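Local coordinates for protein amphiphysin (Drosophila melanogaster, PDB 1URU) that forms a crescent-shaped, coiled-coil BAR dimer that probably binds curved membranes and senses or promotes their curvature during endocytosis, at residues E37-H42 / E188-L193; N44-Q49 / P194-S199; A51-L56 / T123-F128; A69-S74 / L105-A110; D115-P120 / Q209-T214. One frame throughout, in Å; residues are numbered along the deposited sequence.

From the N terminus, helix 35-84 opens interactions 1, 2, 3 and 4 in turn. Interaction 4 closes first, after the turn into helix 92-156, and makes the innermost loop. Interaction 5 then opens on helix 92-156 before 123-128 closes interaction 3, so these two cross, and interaction 4 lies nested inside interaction 3. Helix 172-239 closes interactions 1 and 2, which cross each other, touch in space and enclose interaction 3, and finally interaction 5, which also crosses both. Interactions 1 and 2 tie the first helix to the third, interactions 3 and 4 the first to the second, and interaction 5 the second to the third, completing the bundle.

Interaction 1: residues E37-H42 / E188-L193; sequences EIFDDH and ELHDEL
NE2 of His190 lies 3.7 Å from both CB and CD1 of Phe39; this is van der Waals packing, for no hydrogen bond joins 37-42 to 188-193. The two rings form a T-shaped (edge-to-face) pair: Phe39 turns its CD1 edge to one face of the imidazole, near the rim, with centroids 5.4 Å apart and planes at 70°. CG of Phe39 is anti to the backbone N (chi1 -177°), which carries the phenyl across to the other helix, where its CE1 meets CB of Leu189 at 3.6 Å and CD1 of Leu193 at 4.1 Å. Ile38 brings CG2 to the edge of the imidazole, in its plane, 3.8 Å from CE1 of His190. One turn on, His42 rests CB against CD1 of Leu193, 4.2 Å away. Cutting Phe39 back to an alanine is likely to leave the face of His190 without its aromatic mate and open a gap beside Leu189 and Leu193. Helix 92-156 adds Arg138, in a cation-pi contact with Phe39, and Lys134, which forms salt bridges with Glu188 and Glu192. With axes crossing at 39°, the first and third helices pack here as in the three-helix coiled coil of a BAR domain.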
# COMPACT_ATOMS: atom_id res chain seq x y z
N GLU A 37 -2.98 34.69 -32.41
CA GLU A 37 -2.20 33.46 -32.52
C GLU A 37 -1.38 33.26 -31.25
O GLU A 37 -1.24 32.15 -30.77
CB GLU A 37 -1.31 33.48 -33.77
CG GLU A 37 -2.08 33.46 -35.11
CD GLU A 37 -1.17 33.44 -36.33
OE1 GLU A 37 -0.11 34.12 -36.33
OE2 GLU A 37 -1.49 32.73 -37.31
N ILE A 38 -0.87 34.35 -30.68
CA ILE A 38 -0.23 34.31 -29.37
C ILE A 38 -1.20 33.82 -28.30
O ILE A 38 -0.81 33.09 -27.41
CB ILE A 38 0.33 35.73 -28.99
CG1 ILE A 38 1.68 35.97 -29.66
CG2 ILE A 38 0.46 35.94 -27.47
CD1 ILE A 38 1.90 37.41 -30.07
N PHE A 39 -2.45 34.27 -28.36
CA PHE A 39 -3.44 33.91 -27.36
C PHE A 39 -3.69 32.42 -27.44
O PHE A 39 -3.78 31.75 -26.41
CB PHE A 39 -4.76 34.66 -27.61
CG PHE A 39 -5.82 34.40 -26.58
CD1 PHE A 39 -6.00 35.28 -25.52
CD2 PHE A 39 -6.65 33.30 -26.68
CE1 PHE A 39 -6.98 35.05 -24.57
CE2 PHE A 39 -7.65 33.06 -25.73
CZ PHE A 39 -7.80 33.93 -24.67
N ASP A 40 -3.81 31.91 -28.67
CA ASP A 40 -4.04 30.50 -28.92
C ASP A 40 -2.95 29.66 -28.32
O ASP A 40 -3.23 28.62 -27.76
CB ASP A 40 -4.08 30.23 -30.41
CG ASP A 40 -5.49 30.17 -30.95
OD1 ASP A 40 -5.96 29.02 -31.19
OD2 ASP A 40 -6.18 31.19 -31.15
N ASP A 41 -1.71 30.09 -28.48
CA ASP A 41 -0.57 29.36 -27.94
C ASP A 41 -0.66 29.32 -26.42
O ASP A 41 -0.34 28.30 -25.82
CB ASP A 41 0.75 29.98 -28.38
CG ASP A 41 1.11 29.65 -29.82
OD1 ASP A 41 0.37 28.90 -30.48
OD2 ASP A 41 2.10 30.12 -30.41
N HIS A 42 -1.09 30.43 -25.82
CA HIS A 42 -1.33 30.49 -24.38
C HIS A 42 -2.39 29.49 -23.93
O HIS A 42 -2.30 28.91 -22.85
CB HIS A 42 -1.78 31.87 -23.94
CG HIS A 42 -0.70 32.90 -23.93
ND1 HIS A 42 0.40 32.81 -23.10
CD2 HIS A 42 -0.56 34.05 -24.62
CE1 HIS A 42 1.17 33.86 -23.29
NE2 HIS A 42 0.61 34.63 -24.21
N GLU A 188 -6.76 41.08 -20.03
CA GLU A 188 -6.55 40.41 -18.76
C GLU A 188 -6.03 38.99 -18.98
O GLU A 188 -5.17 38.52 -18.25
CB GLU A 188 -7.84 40.36 -17.95
CG GLU A 188 -8.06 41.59 -17.08
CD GLU A 188 -9.45 41.63 -16.47
OE1 GLU A 188 -10.07 40.55 -16.29
OE2 GLU A 188 -9.94 42.75 -16.15
N LEU A 189 -6.55 38.30 -19.99
CA LEU A 189 -6.13 36.95 -20.27
C LEU A 189 -4.72 36.88 -20.89
O LEU A 189 -3.98 35.90 -20.70
CB LEU A 189 -7.17 36.24 -21.15
CG LEU A 189 -8.31 35.44 -20.47
CD1 LEU A 189 -8.26 35.40 -18.93
CD2 LEU A 189 -9.65 35.93 -20.92
N HIS A 190 -4.35 37.92 -21.63
CA HIS A 190 -3.03 37.97 -22.24
C HIS A 190 -1.92 38.08 -21.20
O HIS A 190 -0.81 37.65 -21.46
CB HIS A 190 -2.96 39.11 -23.26
CG HIS A 190 -3.21 38.66 -24.65
ND1 HIS A 190 -2.33 37.86 -25.34
CD2 HIS A 190 -4.27 38.86 -25.47
CE1 HIS A 190 -2.83 37.60 -26.53
NE2 HIS A 190 -4.01 38.18 -26.64
N ASP A 191 -2.24 38.64 -20.04
CA ASP A 191 -1.34 38.66 -18.88
C ASP A 191 -1.59 37.49 -17.93
O ASP A 191 -0.65 36.89 -17.42
CB ASP A 191 -1.55 39.94 -18.06
CG ASP A 191 -1.12 41.22 -18.80
OD1 ASP A 191 -0.39 41.17 -19.82
OD2 ASP A 191 -1.50 42.34 -18.39
N GLU A 192 -2.85 37.17 -17.68
CA GLU A 192 -3.16 36.22 -16.62
C GLU A 192 -2.73 34.79 -16.98
O GLU A 192 -2.24 34.06 -16.13
CB GLU A 192 -4.65 36.27 -16.23
CG GLU A 192 -4.97 37.36 -15.21
CD GLU A 192 -6.47 37.55 -15.00
OE1 GLU A 192 -7.22 36.54 -14.97
OE2 GLU A 192 -6.91 38.70 -14.88
N LEU A 193 -2.93 34.41 -18.24
CA LEU A 193 -2.64 33.06 -18.69
C LEU A 193 -1.17 32.70 -18.59
O LEU A 193 -0.85 31.71 -17.97
CB LEU A 193 -3.15 32.82 -20.12
CG LEU A 193 -4.67 32.71 -20.24
CD1 LEU A 193 -5.11 32.90 -21.68
CD2 LEU A 193 -5.18 31.37 -19.68

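Interaction 2: residues N44-Q49 / P194-S199; sequences NNFNRQ and PALYDS
Asn45 lies flat over the ring of Tyr197: its CB sits 3.9 Å from the ring centroid in a CH-pi contact, and the amide continues over CZ and CE2 with its plane only 14° from that of the ring. Phe46 meets Leu196 instead, whose CD2 comes to the edge of the phenyl, 4.1 Å from CE1 of Phe46. The Arg48 chain is bent at chi3, and NH2 meets OH of Tyr197 in a weak, bent hydrogen bond of 2.9 Å (126° at the hydrogen). The same NH2 makes a weak but straighter bond of 3.3 Å to OD1 of Asn45, linking the stacked amide to the tyrosine hydroxyl. Gln49 is extended, its CG anti to the backbone N (chi1 -175°), and it spans the gap to the backbone of the other helix. There NE2 donates an almost straight hydrogen bond to O of Leu196 at 2.8 Å, although the position of that carbonyl oxygen is less certain. OE1 of Gln49 lies in the plane of the Tyr197 ring at its edge, 3.6 Å from CD1. NE2 of Gln49 also pairs with Tyr124 of helix 92-156; that helix packs against the crossing of helices 35-84 and 172-239, with Met131 against both Phe46 and Leu196, while Glu86 of the second subunit packs on Tyr197.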
# COMPACT_ATOMS: atom_id res chain seq x y z
N ASN A 44 -3.04 26.58 -25.52
CA ASN A 44 -2.54 25.22 -25.64
C ASN A 44 -1.76 24.88 -24.42
O ASN A 44 -1.85 23.77 -23.93
CB ASN A 44 -1.66 25.02 -26.86
CG ASN A 44 -2.44 25.08 -28.16
OD1 ASN A 44 -3.67 25.30 -28.17
ND2 ASN A 44 -1.73 24.92 -29.27
N ASN A 45 -1.02 25.86 -23.92
CA ASN A 45 -0.19 25.72 -22.74
C ASN A 45 -1.01 25.54 -21.49
O ASN A 45 -0.57 24.91 -20.57
CB ASN A 45 0.68 26.97 -22.55
CG ASN A 45 1.84 27.04 -23.52
OD1 ASN A 45 2.11 26.10 -24.28
ND2 ASN A 45 2.54 28.18 -23.50
N PHE A 46 -2.20 26.13 -21.46
CA PHE A 46 -3.02 26.15 -20.27
C PHE A 46 -3.82 24.85 -20.17
O PHE A 46 -3.93 24.24 -19.10
CB PHE A 46 -3.96 27.35 -20.31
CG PHE A 46 -5.18 27.21 -19.46
CD1 PHE A 46 -5.13 27.50 -18.11
CD2 PHE A 46 -6.38 26.77 -20.00
CE1 PHE A 46 -6.25 27.36 -17.33
CE2 PHE A 46 -7.49 26.63 -19.21
CZ PHE A 46 -7.42 26.93 -17.87
N ASN A 47 -4.39 24.45 -21.31
CA ASN A 47 -5.01 23.15 -21.48
C ASN A 47 -4.07 22.04 -21.05
O ASN A 47 -4.48 21.12 -20.36
CB ASN A 47 -5.40 22.94 -22.94
CG ASN A 47 -6.63 23.71 -23.36
OD1 ASN A 47 -7.44 24.14 -22.54
ND2 ASN A 47 -6.78 23.89 -24.65
N ARG A 48 -2.80 22.14 -21.46
CA ARG A 48 -1.78 21.15 -21.11
C ARG A 48 -1.38 21.23 -19.64
O ARG A 48 -1.07 20.21 -19.02
CB ARG A 48 -0.51 21.32 -21.97
CG ARG A 48 -0.53 20.54 -23.30
CD ARG A 48 0.64 20.85 -24.29
NE ARG A 48 1.39 22.06 -23.92
CZ ARG A 48 2.46 22.10 -23.14
NH1 ARG A 48 2.98 20.98 -22.63
NH2 ARG A 48 3.02 23.27 -22.85
N GLN A 49 -1.36 22.45 -19.10
CA GLN A 49 -1.02 22.66 -17.69
C GLN A 49 -2.14 22.06 -16.83
O GLN A 49 -1.86 21.38 -15.85
CB GLN A 49 -0.84 24.16 -17.39
CG GLN A 49 -0.38 24.48 -15.98
CD GLN A 49 -0.26 25.99 -15.70
OE1 GLN A 49 -0.69 26.81 -16.49
NE2 GLN A 49 0.34 26.33 -14.57
N PRO A 194 -0.27 33.45 -19.22
CA PRO A 194 1.18 33.18 -19.07
C PRO A 194 1.69 33.29 -17.64
O PRO A 194 2.60 32.58 -17.27
CB PRO A 194 1.84 34.26 -19.95
CG PRO A 194 0.81 35.26 -20.17
CD PRO A 194 -0.51 34.57 -20.15
N ALA A 195 1.14 34.22 -16.88
CA ALA A 195 1.42 34.36 -15.47
C ALA A 195 1.19 33.04 -14.76
O ALA A 195 2.04 32.61 -14.00
CB ALA A 195 0.54 35.47 -14.85
N LEU A 196 0.04 32.40 -15.02
CA LEU A 196 -0.35 31.12 -14.42
C LEU A 196 0.53 29.98 -14.90
O LEU A 196 0.85 29.07 -14.14
CB LEU A 196 -1.82 30.78 -14.75
CG LEU A 196 -2.46 29.42 -14.37
CD1 LEU A 196 -2.28 29.03 -12.89
CD2 LEU A 196 -3.94 29.43 -14.71
N TYR A 197 0.88 30.03 -16.17
CA TYR A 197 1.77 29.05 -16.76
C TYR A 197 3.14 29.07 -16.09
O TYR A 197 3.75 28.02 -15.90
CB TYR A 197 1.91 29.30 -18.26
CG TYR A 197 2.56 28.16 -18.99
CD1 TYR A 197 2.00 26.88 -18.95
CD2 TYR A 197 3.76 28.34 -19.67
CE1 TYR A 197 2.61 25.80 -19.58
CE2 TYR A 197 4.37 27.26 -20.33
CZ TYR A 197 3.79 26.00 -20.27
OH TYR A 197 4.38 24.93 -20.90
N ASP A 198 3.61 30.25 -15.73
CA ASP A 198 4.93 30.36 -15.12
C ASP A 198 4.89 29.89 -13.68
O ASP A 198 5.82 29.24 -13.24
CB ASP A 198 5.46 31.78 -15.24
CG ASP A 198 5.76 32.16 -16.69
OD1 ASP A 198 6.24 31.25 -17.42
OD2 ASP A 198 5.53 33.30 -17.18
N SER A 199 3.80 30.17 -12.97
CA SER A 199 3.58 29.59 -11.65
C SER A 199 3.83 28.08 -11.58
O SER A 199 4.21 27.58 -10.53
CB SER A 199 2.17 29.89 -11.15
OG SER A 199 1.20 29.21 -11.92

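Interaction 3: residues A51-L56 / T123-F128; sequences ASANRL and TYTGQF
Ala53 and Thr125 bring helices 35-84 and 92-156 to a close crossing, their CA atoms 5.7 Å apart where the local axes approach to 9.4 Å at 138°. The small methyl CB of Ala53 does most of the touching. It meets CE2 of Tyr124 at 3.7 Å and CE1 of Phe128 at 3.9 Å, and those two rings back each other, CE1 of Phe128 standing over one face of the tyrosine. With OG1 of Thr125 beside the backbone N (chi1 -65°), its CG2 takes the position opposite that N, which brings this methyl against ND2 of Asn54. The threonine hydroxyl looks back into its own helix and bonds to O of Leu121, so the nearby O of Ala53 is not its partner. On helix 35-84, Ser52 and Arg55 engage Glu83 of the second subunit. With no hydrogen bond between 51-56 and 123-128, the contact rests on apolar packing, and the short alanine side chain lets the helices come this near.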
# COMPACT_ATOMS: atom_id res chain seq x y z
N ALA A 51 -4.34 19.66 -17.80
CA ALA A 51 -4.40 18.21 -17.98
C ALA A 51 -3.35 17.53 -17.11
O ALA A 51 -3.58 16.43 -16.63
CB ALA A 51 -4.18 17.83 -19.47
N SER A 52 -2.21 18.20 -16.93
CA SER A 52 -1.08 17.66 -16.14
C SER A 52 -1.34 17.75 -14.63
O SER A 52 -0.94 16.86 -13.90
CB SER A 52 0.24 18.39 -16.48
OG SER A 52 0.66 18.18 -17.82
N ALA A 53 -2.02 18.80 -14.18
CA ALA A 53 -2.35 18.95 -12.76
C ALA A 53 -3.50 18.02 -12.34
O ALA A 53 -3.51 17.52 -11.22
CB ALA A 53 -2.68 20.40 -12.43
N ASN A 54 -4.47 17.81 -13.24
CA ASN A 54 -5.60 16.90 -13.00
C ASN A 54 -5.12 15.45 -12.88
O ASN A 54 -5.58 14.67 -12.02
CB ASN A 54 -6.63 17.02 -14.11
CG ASN A 54 -7.48 18.29 -14.01
OD1 ASN A 54 -8.28 18.58 -14.88
ND2 ASN A 54 -7.31 19.04 -12.93
N ARG A 55 -4.16 15.11 -13.75
CA ARG A 55 -3.52 13.81 -13.71
C ARG A 55 -2.71 13.64 -12.41
O ARG A 55 -2.70 12.55 -11.82
CB ARG A 55 -2.65 13.62 -14.94
CG ARG A 55 -1.75 12.42 -14.91
CD ARG A 55 -0.82 12.30 -16.10
NE ARG A 55 -0.12 11.02 -16.11
CZ ARG A 55 0.78 10.64 -17.01
NH1 ARG A 55 1.12 11.42 -18.03
NH2 ARG A 55 1.35 9.44 -16.88
N LEU A 56 -2.01 14.68 -11.96
CA LEU A 56 -1.18 14.55 -10.77
C LEU A 56 -2.07 14.34 -9.55
O LEU A 56 -1.77 13.52 -8.69
CB LEU A 56 -0.30 15.77 -10.58
CG LEU A 56 0.76 15.65 -9.50
CD1 LEU A 56 1.75 14.56 -9.87
CD2 LEU A 56 1.48 17.00 -9.32
N THR A 123 -5.56 22.89 -4.32
CA THR A 123 -5.72 24.34 -4.48
C THR A 123 -5.19 24.87 -5.83
O THR A 123 -5.81 25.69 -6.48
CB THR A 123 -5.03 25.06 -3.32
OG1 THR A 123 -5.77 24.87 -2.12
CG2 THR A 123 -5.04 26.55 -3.49
N TYR A 124 -4.02 24.38 -6.22
CA TYR A 124 -3.40 24.74 -7.47
C TYR A 124 -4.21 24.17 -8.60
O TYR A 124 -4.43 24.82 -9.62
CB TYR A 124 -1.97 24.20 -7.51
CG TYR A 124 -1.29 24.19 -8.86
CD1 TYR A 124 -0.69 25.35 -9.38
CD2 TYR A 124 -1.21 23.01 -9.60
CE1 TYR A 124 -0.05 25.32 -10.64
CE2 TYR A 124 -0.58 22.97 -10.82
CZ TYR A 124 0.01 24.11 -11.34
OH TYR A 124 0.65 24.00 -12.56
N THR A 125 -4.70 22.96 -8.40
CA THR A 125 -5.51 22.30 -9.41
C THR A 125 -6.87 22.98 -9.63
O THR A 125 -7.40 22.93 -10.74
CB THR A 125 -5.71 20.84 -9.03
OG1 THR A 125 -4.44 20.18 -9.05
CG2 THR A 125 -6.49 20.12 -10.07
N GLY A 126 -7.41 23.60 -8.57
CA GLY A 126 -8.75 24.16 -8.57
C GLY A 126 -8.83 25.52 -9.23
O GLY A 126 -9.91 25.99 -9.60
N GLN A 127 -7.68 26.17 -9.42
CA GLN A 127 -7.69 27.46 -10.07
C GLN A 127 -7.88 27.35 -11.57
O GLN A 127 -8.26 28.33 -12.20
CB GLN A 127 -6.46 28.29 -9.71
CG GLN A 127 -5.16 27.80 -10.28
CD GLN A 127 -3.96 28.25 -9.47
OE1 GLN A 127 -4.04 29.15 -8.66
NE2 GLN A 127 -2.83 27.60 -9.70
N PHE A 128 -7.69 26.16 -12.13
CA PHE A 128 -7.86 25.94 -13.57
C PHE A 128 -9.30 26.00 -14.13
O PHE A 128 -9.51 26.63 -15.17
CB PHE A 128 -7.17 24.64 -14.02
CG PHE A 128 -5.69 24.69 -13.86
CD1 PHE A 128 -5.08 24.14 -12.75
CD2 PHE A 128 -4.90 25.32 -14.80
CE1 PHE A 128 -3.71 24.20 -12.58
CE2 PHE A 128 -3.53 25.37 -14.65
CZ PHE A 128 -2.94 24.81 -13.52

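Interaction 4: residues A69-S74 / L105-A110; sequences AAQAAS and LWADFA
Trp106 lays one face of its indole along the backbone of helix 35-84. CA of Gln71 stands over the six-membered ring, 3.9 Å from its centroid, in a CH-pi contact, with N of Gln71 above CZ3. CB of Ala70 touches the outer end of the ring, 3.7 Å from CH2. CG of Gln71 is anti to the backbone N (chi1 171°) and the chain runs on extended, antiparallel alongside the tryptophan side chain, with its amide nearly parallel to the indole plane. That places NE2 3.7 Å from CA of Ala107 and OE1 3.9 Å from CB of Ala110. Ser74, a turn on, sends OG anti to its own N (chi1 178°), 3.5 Å from NE1 of Trp106, though the pair is not a hydrogen bond; CB of Ser74 lies over the same indole face. A leucine in place of Trp106 would probably uncover the backbone at Ala70 and Gln71 and open a gap beside Ser74. The helices run antiparallel at 173°; Phe218 of helix 172-239 packs edge-to-face with Trp106 and stacks on Phe109, while Tyr63 of the second subunit packs on Ser74.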
# COMPACT_ATOMS: atom_id res chain seq x y z
N ALA A 69 -4.33 2.11 3.03
CA ALA A 69 -4.59 0.67 3.11
C ALA A 69 -3.34 -0.14 3.52
O ALA A 69 -3.46 -1.16 4.20
CB ALA A 69 -5.13 0.16 1.80
N ALA A 70 -2.16 0.33 3.10
CA ALA A 70 -0.91 -0.33 3.45
C ALA A 70 -0.58 -0.18 4.96
O ALA A 70 -0.12 -1.13 5.60
CB ALA A 70 0.25 0.21 2.59
N GLN A 71 -0.81 1.03 5.47
CA GLN A 71 -0.73 1.35 6.89
C GLN A 71 -1.58 0.37 7.70
O GLN A 71 -1.10 -0.26 8.66
CB GLN A 71 -1.22 2.78 7.10
CG GLN A 71 -1.40 3.22 8.56
CD GLN A 71 -1.97 4.62 8.71
OE1 GLN A 71 -2.63 5.12 7.80
NE2 GLN A 71 -1.74 5.24 9.86
N ALA A 72 -2.84 0.26 7.30
CA ALA A 72 -3.80 -0.64 7.91
C ALA A 72 -3.31 -2.07 7.91
O ALA A 72 -3.46 -2.75 8.90
CB ALA A 72 -5.14 -0.58 7.21
N ALA A 73 -2.73 -2.53 6.80
CA ALA A 73 -2.32 -3.92 6.69
C ALA A 73 -1.05 -4.18 7.47
O ALA A 73 -0.90 -5.26 8.02
CB ALA A 73 -2.13 -4.31 5.23
N SER A 74 -0.17 -3.20 7.56
CA SER A 74 1.08 -3.33 8.30
C SER A 74 0.79 -3.46 9.80
O SER A 74 1.55 -4.09 10.55
CB SER A 74 1.97 -2.12 8.03
OG SER A 74 3.18 -2.17 8.78
N LEU A 105 4.94 6.42 12.71
CA LEU A 105 5.59 6.90 11.50
C LEU A 105 4.62 6.78 10.33
O LEU A 105 4.52 7.69 9.51
CB LEU A 105 6.83 6.10 11.17
CG LEU A 105 7.97 6.22 12.15
CD1 LEU A 105 9.04 5.19 11.82
CD2 LEU A 105 8.57 7.60 12.13
N TRP A 106 3.93 5.65 10.26
CA TRP A 106 2.96 5.45 9.20
C TRP A 106 1.88 6.52 9.29
O TRP A 106 1.35 6.95 8.27
CB TRP A 106 2.31 4.06 9.29
CG TRP A 106 3.01 2.93 8.53
CD1 TRP A 106 3.88 1.99 9.05
CD2 TRP A 106 2.88 2.61 7.14
NE1 TRP A 106 4.27 1.12 8.06
CE2 TRP A 106 3.68 1.47 6.88
CE3 TRP A 106 2.15 3.17 6.07
CZ2 TRP A 106 3.77 0.88 5.61
CZ3 TRP A 106 2.25 2.58 4.80
CH2 TRP A 106 3.05 1.44 4.59
N ALA A 107 1.55 6.96 10.50
CA ALA A 107 0.54 8.00 10.64
C ALA A 107 1.03 9.44 10.33
O ALA A 107 0.23 10.22 9.81
CB ALA A 107 -0.07 7.94 12.00
N ASP A 108 2.29 9.80 10.63
CA ASP A 108 2.84 11.09 10.18
C ASP A 108 2.75 11.07 8.66
O ASP A 108 2.12 11.94 8.06
CB ASP A 108 4.32 11.36 10.57
CG ASP A 108 4.63 11.05 12.03
OD1 ASP A 108 3.69 11.05 12.84
OD2 ASP A 108 5.81 10.79 12.45
N PHE A 109 3.39 10.06 8.06
CA PHE A 109 3.45 9.84 6.62
C PHE A 109 2.09 10.10 5.99
O PHE A 109 1.97 10.97 5.14
CB PHE A 109 3.97 8.42 6.32
CG PHE A 109 4.18 8.12 4.85
CD1 PHE A 109 4.96 8.95 4.06
CD2 PHE A 109 3.60 6.99 4.27
CE1 PHE A 109 5.15 8.66 2.69
CE2 PHE A 109 3.79 6.70 2.93
CZ PHE A 109 4.55 7.53 2.13
N ALA A 110 1.06 9.41 6.44
CA ALA A 110 -0.27 9.53 5.82
C ALA A 110 -0.95 10.89 6.09
O ALA A 110 -1.79 11.32 5.31
CB ALA A 110 -1.18 8.38 6.26

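Interaction 5: residues D115-P120 / Q209-T214; sequences DQVLIP and QTLFAT
Val117 fits its two methyls against the backbone and side chains of helix 172-239. CG2 comes 3.9 Å from CA of Leu211 and 4.0 Å from CG2 of Thr210, while CG1 lies 4.0 Å from CB of Leu211. The torsion explains the split: with CG1 anti to the backbone N (chi1 -172°), both branches face the other helix. Gln116 contributes only the root of its side chain, CB lying 3.9 Å from CG2 of Thr210; the chain then bends at chi2, and the amide takes no part in the contact. Thr214 approaches CG2 of Val117 with OG1, at 4.2 Å. The local axes are 9.1 Å apart and run antiparallel at 155°, the second and third helices of the BAR bundle meeting through aliphatic groups, with no hydrogen bond between the segments. Farther out, the threonines are fixed by their own helix. O of Thr210 accepts from both N and OG1 of Thr214, which reach it from opposite faces of the carbonyl plane, and OG1 of Thr210 bonds to O of Thr206, which leaves the methyl to meet Val117. On the other helix, the backbone widens into a pi-type turn at 115-117, where Gln116 and Val117 sit. Phe60 of helix 35-84 packs against both Val117 and Leu211, and the second subunit brings Leu229 to Phe212 and Glu230 to Gln209 and Ala213.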
# COMPACT_ATOMS: atom_id res chain seq x y z
N ASP A 115 -2.45 16.11 3.81
CA ASP A 115 -2.58 17.45 4.35
C ASP A 115 -1.55 18.38 3.74
O ASP A 115 -1.88 19.17 2.85
CB ASP A 115 -2.46 17.44 5.88
CG ASP A 115 -2.58 18.82 6.50
OD1 ASP A 115 -2.63 18.93 7.74
OD2 ASP A 115 -2.63 19.86 5.82
N GLN A 116 -0.30 18.30 4.19
CA GLN A 116 0.78 19.16 3.69
C GLN A 116 0.98 19.05 2.16
O GLN A 116 1.13 20.05 1.50
CB GLN A 116 2.10 18.90 4.43
CG GLN A 116 2.26 19.63 5.76
CD GLN A 116 1.32 19.13 6.86
OE1 GLN A 116 1.41 17.99 7.31
NE2 GLN A 116 0.39 19.99 7.28
N VAL A 117 0.95 17.83 1.60
CA VAL A 117 1.23 17.65 0.17
C VAL A 117 -0.01 17.84 -0.66
O VAL A 117 0.04 18.47 -1.71
CB VAL A 117 1.75 16.23 -0.20
CG1 VAL A 117 2.20 16.22 -1.65
CG2 VAL A 117 2.89 15.79 0.68
N LEU A 118 -1.12 17.27 -0.19
CA LEU A 118 -2.34 17.15 -0.98
C LEU A 118 -3.05 18.46 -1.15
O LEU A 118 -3.46 18.76 -2.26
CB LEU A 118 -3.31 16.13 -0.38
CG LEU A 118 -4.70 16.08 -1.03
CD1 LEU A 118 -4.63 15.55 -2.45
CD2 LEU A 118 -5.63 15.23 -0.22
N ILE A 119 -3.23 19.23 -0.06
CA ILE A 119 -4.07 20.44 -0.10
C ILE A 119 -3.53 21.50 -1.08
O ILE A 119 -4.31 22.06 -1.86
CB ILE A 119 -4.31 21.05 1.32
CG1 ILE A 119 -5.55 20.46 1.98
CG2 ILE A 119 -4.56 22.55 1.25
CD1 ILE A 119 -5.28 19.25 2.74
N PRO A 120 -2.24 21.85 -1.05
CA PRO A 120 -1.70 22.71 -2.10
C PRO A 120 -1.98 22.17 -3.49
O PRO A 120 -2.15 22.97 -4.40
CB PRO A 120 -0.19 22.73 -1.79
CG PRO A 120 -0.13 22.58 -0.37
CD PRO A 120 -1.22 21.56 -0.03
N GLN A 209 8.97 19.05 -3.13
CA GLN A 209 9.92 19.17 -2.00
C GLN A 209 9.25 18.61 -0.77
O GLN A 209 9.85 17.83 -0.04
CB GLN A 209 10.33 20.63 -1.73
CG GLN A 209 11.48 20.87 -0.70
CD GLN A 209 11.24 20.35 0.77
OE1 GLN A 209 10.53 20.97 1.58
NE2 GLN A 209 11.87 19.22 1.10
N THR A 210 8.01 19.02 -0.54
CA THR A 210 7.20 18.48 0.56
C THR A 210 7.02 16.97 0.42
O THR A 210 7.20 16.23 1.39
CB THR A 210 5.80 19.13 0.59
OG1 THR A 210 5.90 20.55 0.49
CG2 THR A 210 5.12 18.91 1.92
N LEU A 211 6.63 16.52 -0.78
CA LEU A 211 6.36 15.10 -1.02
C LEU A 211 7.61 14.29 -0.80
O LEU A 211 7.58 13.29 -0.11
CB LEU A 211 5.84 14.85 -2.44
CG LEU A 211 5.75 13.38 -2.87
CD1 LEU A 211 4.81 12.61 -1.96
CD2 LEU A 211 5.31 13.24 -4.31
N PHE A 212 8.73 14.72 -1.37
CA PHE A 212 9.94 13.89 -1.35
C PHE A 212 10.58 13.80 0.02
O PHE A 212 11.15 12.79 0.36
CB PHE A 212 10.93 14.38 -2.40
CG PHE A 212 10.49 14.08 -3.81
CD1 PHE A 212 11.03 14.79 -4.87
CD2 PHE A 212 9.53 13.09 -4.07
CE1 PHE A 212 10.64 14.52 -6.18
CE2 PHE A 212 9.13 12.82 -5.37
CZ PHE A 212 9.70 13.54 -6.44
N ALA A 213 10.43 14.87 0.80
CA ALA A 213 10.90 14.95 2.17
C ALA A 213 10.04 14.09 3.11
O ALA A 213 10.53 13.55 4.10
CB ALA A 213 10.84 16.41 2.63
N THR A 214 8.75 14.02 2.81
CA THR A 214 7.81 13.27 3.61
C THR A 214 8.15 11.81 3.45
O THR A 214 8.22 11.07 4.44
CB THR A 214 6.38 13.55 3.12
OG1 THR A 214 6.10 14.95 3.30
CG2 THR A 214 5.33 12.85 3.95